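Vivid PAS protein VVD (PDB 3D72) probably senses blue light through a flavin held in its PAS-type LOV domain and, once activated, forms a rapidly exchanging dimer. Local coordinates at residues M20-N24 with P25-L29. The protein carries 1 engineered substitution. Numbering follows the deposited sequence.
Sequences MNRPN and PQVEL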
ATOM      1  N   MET A  20       2.395   5.986  -2.109  1.00 12.55           N
ATOM      2  CA  MET A  20       2.960   6.352  -0.809  1.00 13.20           C
ATOM      3  C   MET A  20       4.483   6.252  -0.752  1.00 13.68           C
ATOM      4  O   MET A  20       5.116   6.886   0.087  1.00 15.27           O
ATOM      5  CB  MET A  20       2.347   5.495   0.298  1.00 12.19           C
ATOM      6  CG  MET A  20       0.890   5.846   0.590  1.00 10.48           C
ATOM      7  SD  MET A  20       0.224   4.913   1.976  1.00 11.72           S
ATOM      8  CE  MET A  20      -0.344   3.410   1.095  1.00 11.24           C
ATOM      9  N   ASN A  21       5.070   5.460  -1.642  1.00 13.50           N
ATOM     10  CA  ASN A  21       6.524   5.279  -1.680  1.00 13.70           C
ATOM     11  C   ASN A  21       7.218   6.126  -2.753  1.00 14.41           C
ATOM     12  O   ASN A  21       8.441   6.061  -2.887  1.00 14.73           O
ATOM     13  CB  ASN A  21       6.863   3.805  -1.941  1.00 14.20           C
ATOM     14  CG  ASN A  21       6.760   2.940  -0.697  1.00 13.75           C
ATOM     15  OD1 ASN A  21       7.740   2.749   0.023  1.00 18.57           O
ATOM     16  ND2 ASN A  21       5.577   2.409  -0.442  1.00 13.23           N
ATOM     17  N   ARG A  22       6.465   6.926  -3.506  1.00 15.36           N
ATOM     18  CA  ARG A  22       7.076   7.723  -4.576  1.00 17.59           C
ATOM     19  C   ARG A  22       8.128   8.692  -4.042  1.00 20.31           C
ATOM     20  O   ARG A  22       7.895   9.408  -3.076  1.00 20.26           O
ATOM     21  CB  ARG A  22       6.000   8.440  -5.409  1.00 17.08           C
ATOM     22  CG  ARG A  22       5.239   9.562  -4.734  1.00 15.45           C
ATOM     23  CD  ARG A  22       4.018   9.928  -5.579  1.00 14.29           C
ATOM     24  NE  ARG A  22       3.435  11.214  -5.215  1.00 14.70           N
ATOM     25  CZ  ARG A  22       2.837  11.476  -4.058  1.00 14.31           C
ATOM     26  NH1 ARG A  22       2.729  10.539  -3.122  1.00 13.70           N
ATOM     27  NH2 ARG A  22       2.352  12.689  -3.835  1.00 14.84           N
ATOM     28  N   PRO A  23       9.313   8.712  -4.678  1.00 22.49           N
ATOM     29  CA  PRO A  23      10.466   9.548  -4.323  1.00 24.94           C
ATOM     30  C   PRO A  23      10.344  11.062  -4.246  1.00 26.42           C
ATOM     31  O   PRO A  23      10.789  11.667  -3.268  1.00 28.49           O
ATOM     32  CB  PRO A  23      11.524   9.115  -5.339  1.00 24.63           C
ATOM     33  CG  PRO A  23      10.707   8.802  -6.541  1.00 24.18           C
ATOM     34  CD  PRO A  23       9.563   8.005  -5.946  1.00 23.28           C
ATOM     35  N   ASN A  24       9.763  11.685  -5.260  1.00 27.49           N
ATOM     36  CA  ASN A  24       9.658  13.138  -5.258  1.00 28.86           C
ATOM     37  C   ASN A  24       8.226  13.641  -5.270  1.00 28.08           C
ATOM     38  O   ASN A  24       7.793  14.274  -6.230  1.00 28.59           O
ATOM     39  CB  ASN A  24      10.414  13.706  -6.460  1.00 31.05           C
ATOM     40  CG  ASN A  24      11.854  13.235  -6.517  1.00 33.82           C
ATOM     41  OD1 ASN A  24      12.624  13.444  -5.578  1.00 36.24           O
ATOM     42  ND2 ASN A  24      12.226  12.592  -7.622  1.00 35.40           N
ATOM     43  N   PRO A  25       7.472  13.378  -4.192  1.00 27.15           N
ATOM     44  CA  PRO A  25       6.082  13.832  -4.132  1.00 26.26           C
ATOM     45  C   PRO A  25       5.968  15.350  -4.226  1.00 26.09           C
ATOM     46  O   PRO A  25       6.638  16.083  -3.491  1.00 25.22           O
ATOM     47  CB  PRO A  25       5.601  13.291  -2.788  1.00 26.06           C
ATOM     48  CG  PRO A  25       6.845  13.333  -1.954  1.00 26.18           C
ATOM     49  CD  PRO A  25       7.888  12.792  -2.904  1.00 26.27           C
ATOM     50  N   GLN A  26       5.125  15.813  -5.138  1.00 25.59           N
ATOM     51  CA  GLN A  26       4.912  17.237  -5.329  1.00 26.01           C
ATOM     52  C   GLN A  26       3.737  17.678  -4.469  1.00 26.46           C
ATOM     53  O   GLN A  26       3.527  18.865  -4.243  1.00 26.65           O
ATOM     54  CB  GLN A  26       4.635  17.534  -6.805  1.00 26.15           C
ATOM     55  CG  GLN A  26       5.809  17.189  -7.703  1.00 26.44           C
ATOM     56  CD  GLN A  26       7.039  18.013  -7.382  1.00 27.28           C
ATOM     57  OE1 GLN A  26       7.053  19.226  -7.582  1.00 27.81           O
ATOM     58  NE2 GLN A  26       8.079  17.357  -6.870  1.00 28.61           N
ATOM     59  N   VAL A  27       2.971  16.709  -3.989  1.00 26.56           N
ATOM     60  CA  VAL A  27       1.836  17.008  -3.143  1.00 26.72           C
ATOM     61  C   VAL A  27       1.772  15.925  -2.062  1.00 26.48           C
ATOM     62  O   VAL A  27       1.925  14.741  -2.353  1.00 26.56           O
ATOM     63  CB  VAL A  27       0.530  17.175  -4.003  1.00 26.93           C
ATOM     64  CG1 VAL A  27       0.881  17.792  -5.359  1.00 28.21           C
ATOM     65  CG2 VAL A  27      -0.173  15.838  -4.202  1.00 26.34           C
ATOM     66  N   GLU A  28       1.598  16.342  -0.809  1.00 27.11           N
ATOM     67  CA  GLU A  28       1.540  15.384   0.291  1.00 26.93           C
ATOM     68  C   GLU A  28       0.115  14.881   0.412  1.00 25.44           C
ATOM     69  O   GLU A  28      -0.828  15.668   0.476  1.00 25.64           O
ATOM     70  CB  GLU A  28       1.966  16.024   1.613  1.00 29.64           C
ATOM     71  CG  GLU A  28       3.246  16.841   1.554  1.00 32.91           C
ATOM     72  CD  GLU A  28       2.971  18.323   1.391  1.00 34.84           C
ATOM     73  OE1 GLU A  28       1.947  18.794   1.932  1.00 36.45           O
ATOM     74  OE2 GLU A  28       3.779  19.017   0.734  1.00 36.69           O
ATOM     75  N   LEU A  29      -0.034  13.567   0.454  1.00 23.75           N
ATOM     76  CA  LEU A  29      -1.350  12.965   0.542  1.00 22.06           C
ATOM     77  C   LEU A  29      -1.558  12.323   1.899  1.00 20.74           C
ATOM     78  O   LEU A  29      -2.691  12.179   2.359  1.00 21.10           O
ATOM     79  CB  LEU A  29      -1.481  11.913  -0.561  1.00 22.27           C
ATOM     80  CG  LEU A  29      -2.836  11.620  -1.197  1.00 23.44           C
ATOM     81  CD1 LEU A  29      -3.470  12.897  -1.725  1.00 24.45           C
ATOM     82  CD2 LEU A  29      -2.613  10.618  -2.328  1.00 22.89           C
TER
HETATM   83  O   HOH W   1       1.896  11.626  -0.735  1.00 20.83           O
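Arg22 starts with CG tucked between its own backbone N and carbonyl carbon (chi1 69°) and then runs extended from CG to NE, which carries its guanidinium across the inside of the turn and against Pro25. The proline ring meets it with CB, which sits over the centre of one face of the guanidinium, 3.5 Å from Arg22 CZ. At the rim of that flat group Arg22 NH2 reaches Val27 O at 2.6 Å, but the bond is bent to 117° at the hydrogen and counts as weak. Beside it, a water in the guanidinium plane accepts from Arg22 NH1 at 2.8 Å and from Leu29 N at 3.0 Å, tying the arginine to the far end of the turn. The strongest partner lies beyond the turn: Glu109 takes a salt bridge from Arg22 NE and also accepts from the backbone N of Gln26, while Arg22 NH1 turns back to the carbonyl of Ile19 in the helix. This is the link that leaves helix 12-21 and leads toward strand 38-42 of the antiparallel PAS sheet; Arg22 and Val27 both rest on Ile131 of strand 123-134, with the second subunit packing close by at Met20 and Asn21. On the exposed outer side, Gln26 bends at chi2 and folds back over the chain, which lets its NE2 donate to Asn24 O at 3.2 Å. That bond is nearly straight, 174° at the hydrogen, and the oxygen lies almost in the Gln26 amide plane, although the donor stands well above the plane of the Asn24 carbonyl.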